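Local coordinates for protein Exo-beta-1,3-glucanase (Streptomyces sp. SirexAA-E, PDB 4PEY) that hydrolyses laminarin and laminarioligosaccharides from their non-reducing ends, giving glucose and laminaribiose as end products, as a secreted exo-acting glycoside hydrolase of family 55, at residues D66-I71 against D92-A97. The protein carries 1 engineered substitution. Sequence-based numbering, arbitrary orientation.
With BGC (beta-D-glucopyranose), chain C; BGC (beta-D-glucopyranose), chain B; BGC (beta-D-glucopyranose), chain D.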
ATOM      1  N   ASP A  66       7.520  19.351  22.076  1.00 17.31           N
ATOM      2  CA  ASP A  66       6.492  20.318  21.696  1.00 18.10           C
ATOM      3  C   ASP A  66       6.170  20.229  20.219  1.00 19.12           C
ATOM      4  O   ASP A  66       6.056  21.245  19.534  1.00 22.86           O
ATOM      5  CB  ASP A  66       6.944  21.736  22.049  1.00 20.01           C
ATOM      6  CG  ASP A  66       7.474  21.833  23.466  1.00 20.82           C
ATOM      7  OD1 ASP A  66       6.694  21.583  24.406  1.00 22.01           O
ATOM      8  OD2 ASP A  66       8.671  22.149  23.643  1.00 21.83           O
ATOM      9  N   ILE A  67       6.025  19.010  19.723  1.00 18.21           N
ATOM     10  CA  ILE A  67       5.766  18.837  18.304  1.00 18.22           C
ATOM     11  C   ILE A  67       4.451  18.103  18.054  1.00 18.05           C
ATOM     12  O   ILE A  67       4.192  17.058  18.635  1.00 19.54           O
ATOM     13  CB  ILE A  67       6.937  18.090  17.618  1.00 20.80           C
ATOM     14  CG1 ILE A  67       6.680  17.943  16.117  1.00 24.90           C
ATOM     15  CG2 ILE A  67       7.217  16.740  18.289  1.00 20.23           C
ATOM     16  CD1 ILE A  67       7.846  17.356  15.382  1.00 28.75           C
ATOM     17  N   ASN A  68       3.600  18.698  17.224  1.00 17.66           N
ATOM     18  CA  ASN A  68       2.439  18.011  16.687  1.00 17.92           C
ATOM     19  C   ASN A  68       2.558  18.108  15.185  1.00 15.71           C
ATOM     20  O   ASN A  68       2.185  19.117  14.577  1.00 18.47           O
ATOM     21  CB  ASN A  68       1.115  18.613  17.185  1.00 19.83           C
ATOM     22  CG  ASN A  68      -0.103  17.831  16.693  1.00 20.13           C
ATOM     23  OD1 ASN A  68       0.030  16.725  16.153  1.00 19.31           O
ATOM     24  ND2 ASN A  68      -1.292  18.400  16.877  1.00 22.72           N
ATOM     25  N   ALA A  69       3.141  17.075  14.591  1.00 14.39           N
ATOM     26  CA  ALA A  69       3.372  17.062  13.156  1.00 14.64           C
ATOM     27  C   ALA A  69       2.129  16.540  12.455  1.00 15.18           C
ATOM     28  O   ALA A  69       1.910  15.327  12.386  1.00 15.09           O
ATOM     29  CB  ALA A  69       4.601  16.207  12.813  1.00 15.26           C
ATOM     30  N   GLN A  70       1.303  17.455  11.955  1.00 16.05           N
ATOM     31  CA  GLN A  70       0.120  17.062  11.203  1.00 15.64           C
ATOM     32  C   GLN A  70       0.549  16.762   9.784  1.00 14.03           C
ATOM     33  O   GLN A  70       1.252  17.565   9.158  1.00 14.40           O
ATOM     34  CB  GLN A  70      -0.949  18.156  11.226  1.00 17.09           C
ATOM     35  CG  GLN A  70      -1.551  18.398  12.607  1.00 20.17           C
ATOM     36  CD  GLN A  70      -2.654  19.439  12.578  1.00 24.04           C
ATOM     37  OE1 GLN A  70      -3.791  19.145  12.209  1.00 25.48           O
ATOM     38  NE2 GLN A  70      -2.320  20.665  12.963  1.00 25.23           N
ATOM     39  N   ILE A  71       0.121  15.608   9.281  1.00 13.27           N
ATOM     40  CA  ILE A  71       0.573  15.103   7.993  1.00 12.51           C
ATOM     41  C   ILE A  71      -0.535  15.205   6.947  1.00 11.21           C
ATOM     42  O   ILE A  71      -1.576  14.550   7.075  1.00 13.66           O
ATOM     43  CB  ILE A  71       1.047  13.640   8.121  1.00 11.98           C
ATOM     44  CG1 ILE A  71       2.044  13.503   9.286  1.00 12.07           C
ATOM     45  CG2 ILE A  71       1.631  13.149   6.808  1.00 13.49           C
ATOM     46  CD1 ILE A  71       3.278  14.400   9.187  1.00 13.85           C
ATOM     47  N   ASP A  92       3.349  14.222  18.679  1.00 13.39           N
ATOM     48  CA  ASP A  92       2.482  13.393  17.856  1.00 12.96           C
ATOM     49  C   ASP A  92       2.826  13.459  16.375  1.00 13.60           C
ATOM     50  O   ASP A  92       3.374  14.457  15.888  1.00 14.76           O
ATOM     51  CB  ASP A  92       1.015  13.818  18.026  1.00 13.03           C
ATOM     52  CG  ASP A  92       0.497  13.638  19.451  1.00 15.02           C
ATOM     53  OD1 ASP A  92       1.081  14.217  20.398  1.00 15.91           O
ATOM     54  OD2 ASP A  92      -0.518  12.930  19.618  1.00 15.85           O
ATOM     55  N   VAL A  93       2.483  12.391  15.666  1.00 13.65           N
ATOM     56  CA  VAL A  93       2.420  12.406  14.212  1.00 14.42           C
ATOM     57  C   VAL A  93       0.950  12.155  13.873  1.00 13.50           C
ATOM     58  O   VAL A  93       0.449  11.033  13.981  1.00 14.23           O
ATOM     59  CB  VAL A  93       3.353  11.353  13.575  1.00 14.97           C
ATOM     60  CG1 VAL A  93       3.114  11.264  12.086  1.00 15.78           C
ATOM     61  CG2 VAL A  93       4.811  11.711  13.847  1.00 15.80           C
ATOM     62  N   THR A  94       0.259  13.229  13.509  1.00 13.64           N
ATOM     63  CA  THR A  94      -1.197  13.241  13.462  1.00 14.47           C
ATOM     64  C   THR A  94      -1.777  13.254  12.059  1.00 11.96           C
ATOM     65  O   THR A  94      -1.377  14.075  11.233  1.00 13.45           O
ATOM     66  CB  THR A  94      -1.732  14.480  14.207  1.00 14.84           C
ATOM     67  OG1 THR A  94      -1.327  14.412  15.581  1.00 16.29           O
ATOM     68  CG2 THR A  94      -3.264  14.583  14.113  1.00 15.72           C
ATOM     69  N   VAL A  95      -2.721  12.354  11.795  1.00 12.96           N
ATOM     70  CA  VAL A  95      -3.629  12.529  10.669  1.00 12.40           C
ATOM     71  C   VAL A  95      -5.067  12.548  11.188  1.00 13.08           C
ATOM     72  O   VAL A  95      -5.492  11.638  11.914  1.00 12.54           O
ATOM     73  CB  VAL A  95      -3.467  11.425   9.598  1.00 12.63           C
ATOM     74  CG1 VAL A  95      -4.490  11.603   8.483  1.00 13.73           C
ATOM     75  CG2 VAL A  95      -2.057  11.437   9.011  1.00 12.94           C
ATOM     76  N   ASP A  96      -5.803  13.599  10.835  1.00 14.72           N
ATOM     77  CA  ASP A  96      -7.218  13.721  11.194  1.00 14.73           C
ATOM     78  C   ASP A  96      -7.965  14.135   9.926  1.00 14.75           C
ATOM     79  O   ASP A  96      -7.361  14.245   8.850  1.00 14.77           O
ATOM     80  CB  ASP A  96      -7.422  14.725  12.342  1.00 16.89           C
ATOM     81  CG  ASP A  96      -8.736  14.509  13.115  1.00 20.34           C
ATOM     82  OD1 ASP A  96      -9.604  13.707  12.696  1.00 19.81           O
ATOM     83  OD2 ASP A  96      -8.915  15.182  14.152  1.00 23.50           O
ATOM     84  N   ALA A  97      -9.270  14.352  10.032  1.00 15.52           N
ATOM     85  CA  ALA A  97     -10.078  14.559   8.838  1.00 14.95           C
ATOM     86  C   ALA A  97     -10.853  15.881   8.832  1.00 16.26           C
ATOM     87  O   ALA A  97     -11.921  15.975   8.228  1.00 18.12           O
ATOM     88  CB  ALA A  97     -11.033  13.385   8.663  1.00 14.29           C
TER
HETATM   89  C2  BGC C   2      -6.682  17.941  15.072  0.83 26.41           C
HETATM   90  C3  BGC C   2      -5.659  18.377  16.109  0.83 25.05           C
HETATM   91  C4  BGC C   2      -4.987  19.667  15.658  0.83 27.47           C
HETATM   92  C5  BGC C   2      -6.022  20.728  15.291  0.83 28.19           C
HETATM   93  C6  BGC C   2      -5.329  21.949  14.691  0.83 31.90           C
HETATM   94  C1  BGC C   2      -7.670  19.080  14.841  0.83 28.91           C
HETATM   95  O2  BGC C   2      -7.351  16.775  15.508  0.83 26.25           O
HETATM   96  O3  BGC C   2      -4.688  17.364  16.258  0.83 26.97           O
HETATM   97  O4  BGC C   2      -4.144  20.150  16.681  0.83 28.49           O
HETATM   98  O5  BGC C   2      -6.966  20.213  14.369  0.83 30.05           O
HETATM   99  O6  BGC C   2      -6.290  22.933  14.384  0.83 47.52           O
HETATM  100  C2  BGC B   3      -4.835  15.187  17.438  0.93 27.31           C
HETATM  101  C3  BGC B   3      -4.811  14.575  18.834  0.93 26.38           C
HETATM  102  C4  BGC B   3      -3.732  15.223  19.705  0.93 26.01           C
HETATM  103  C5  BGC B   3      -3.811  16.745  19.628  0.93 29.62           C
HETATM  104  C6  BGC B   3      -2.629  17.402  20.330  0.93 32.44           C
HETATM  105  C1  BGC B   3      -4.917  16.704  17.547  0.93 29.29           C
HETATM  106  O2  BGC B   3      -5.938  14.688  16.699  0.93 24.12           O
HETATM  107  O3  BGC B   3      -4.587  13.192  18.723  0.93 23.98           O
HETATM  108  O4  BGC B   3      -3.893  14.818  21.050  0.93 28.07           O
HETATM  109  O5  BGC B   3      -3.808  17.171  18.284  0.93 27.17           O
HETATM  110  O6  BGC B   3      -2.934  18.745  20.633  0.93 34.15           O
HETATM  111  C2  BGC D   1     -10.866  18.221  13.343  1.00 21.32           C
HETATM  112  C3  BGC D   1      -9.837  19.287  13.695  1.00 21.32           C
HETATM  113  C4  BGC D   1      -9.867  20.442  12.695  1.00 21.32           C
HETATM  114  C5  BGC D   1     -11.293  20.939  12.474  1.00 21.32           C
HETATM  115  C6  BGC D   1     -11.334  22.042  11.407  1.00 21.32           C
HETATM  116  C1  BGC D   1     -12.237  18.815  13.055  1.00 21.32           C
HETATM  117  O1  BGC D   1     -13.047  17.775  12.531  1.00 21.32           O
HETATM  118  O2  BGC D   1     -10.949  17.294  14.410  1.00 21.32           O
HETATM  119  O3  BGC D   1      -8.564  18.675  13.707  1.00 21.32           O
HETATM  120  O4  BGC D   1      -9.061  21.500  13.176  1.00 21.32           O
HETATM  121  O5  BGC D   1     -12.139  19.865  12.102  1.00 21.32           O
HETATM  122  O6  BGC D   1     -10.743  21.596  10.197  1.00 21.32           O
HETATM  123  O   HOH W   1       1.480  16.947  20.048  1.00 22.88           O
HETATM  124  O   HOH W   2      -4.920  16.844  11.129  1.00 23.72           O
HETATM  125  O   HOH W   3      -3.790  15.396   9.005  1.00 19.59           O
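The flat amide of N68 meets the T94 hydroxyl at one edge: OG1 donates to OD1 over 2.7 Å, in the carbonyl plane and on a lone pair. On the other branch of the amide, ND2 lies 3.1 Å from O5 of the chain B glucose. With CG anti to the backbone N (chi1 -176°), the amide leans across toward T94. Threonine suits its place twice over, for CG2 lies 3.7 Å from C2 of that glucose. C4 of the chain C glucose lies over one face of the Q70 amide, 3.7 Å from OE1. The D92 carboxylate is held through OD1, which accepts from V120 N and from a water that also donates to I67 O; OD2 turns toward C4 of the chain B glucose. An alanine in place of N68 would probably leave the T94 hydroxyl without its acceptor and open a gap beside that sugar.

Beneath, strands 67-70 and 92-94 pair in parallel, as in the beta-helical architecture of family 55, through alternating backbone bonds such as T94 N to A69 O. Apolar A69 and V93 occupy the reverse face against I77. Beyond the strand, D96 OD2 accepts O2 of both chain C and chain D glucoses. Hydroxyl recognition here thus falls to D96, while the N68 and Q70 amides lie against the sugars and the opposite face stays hydrophobic.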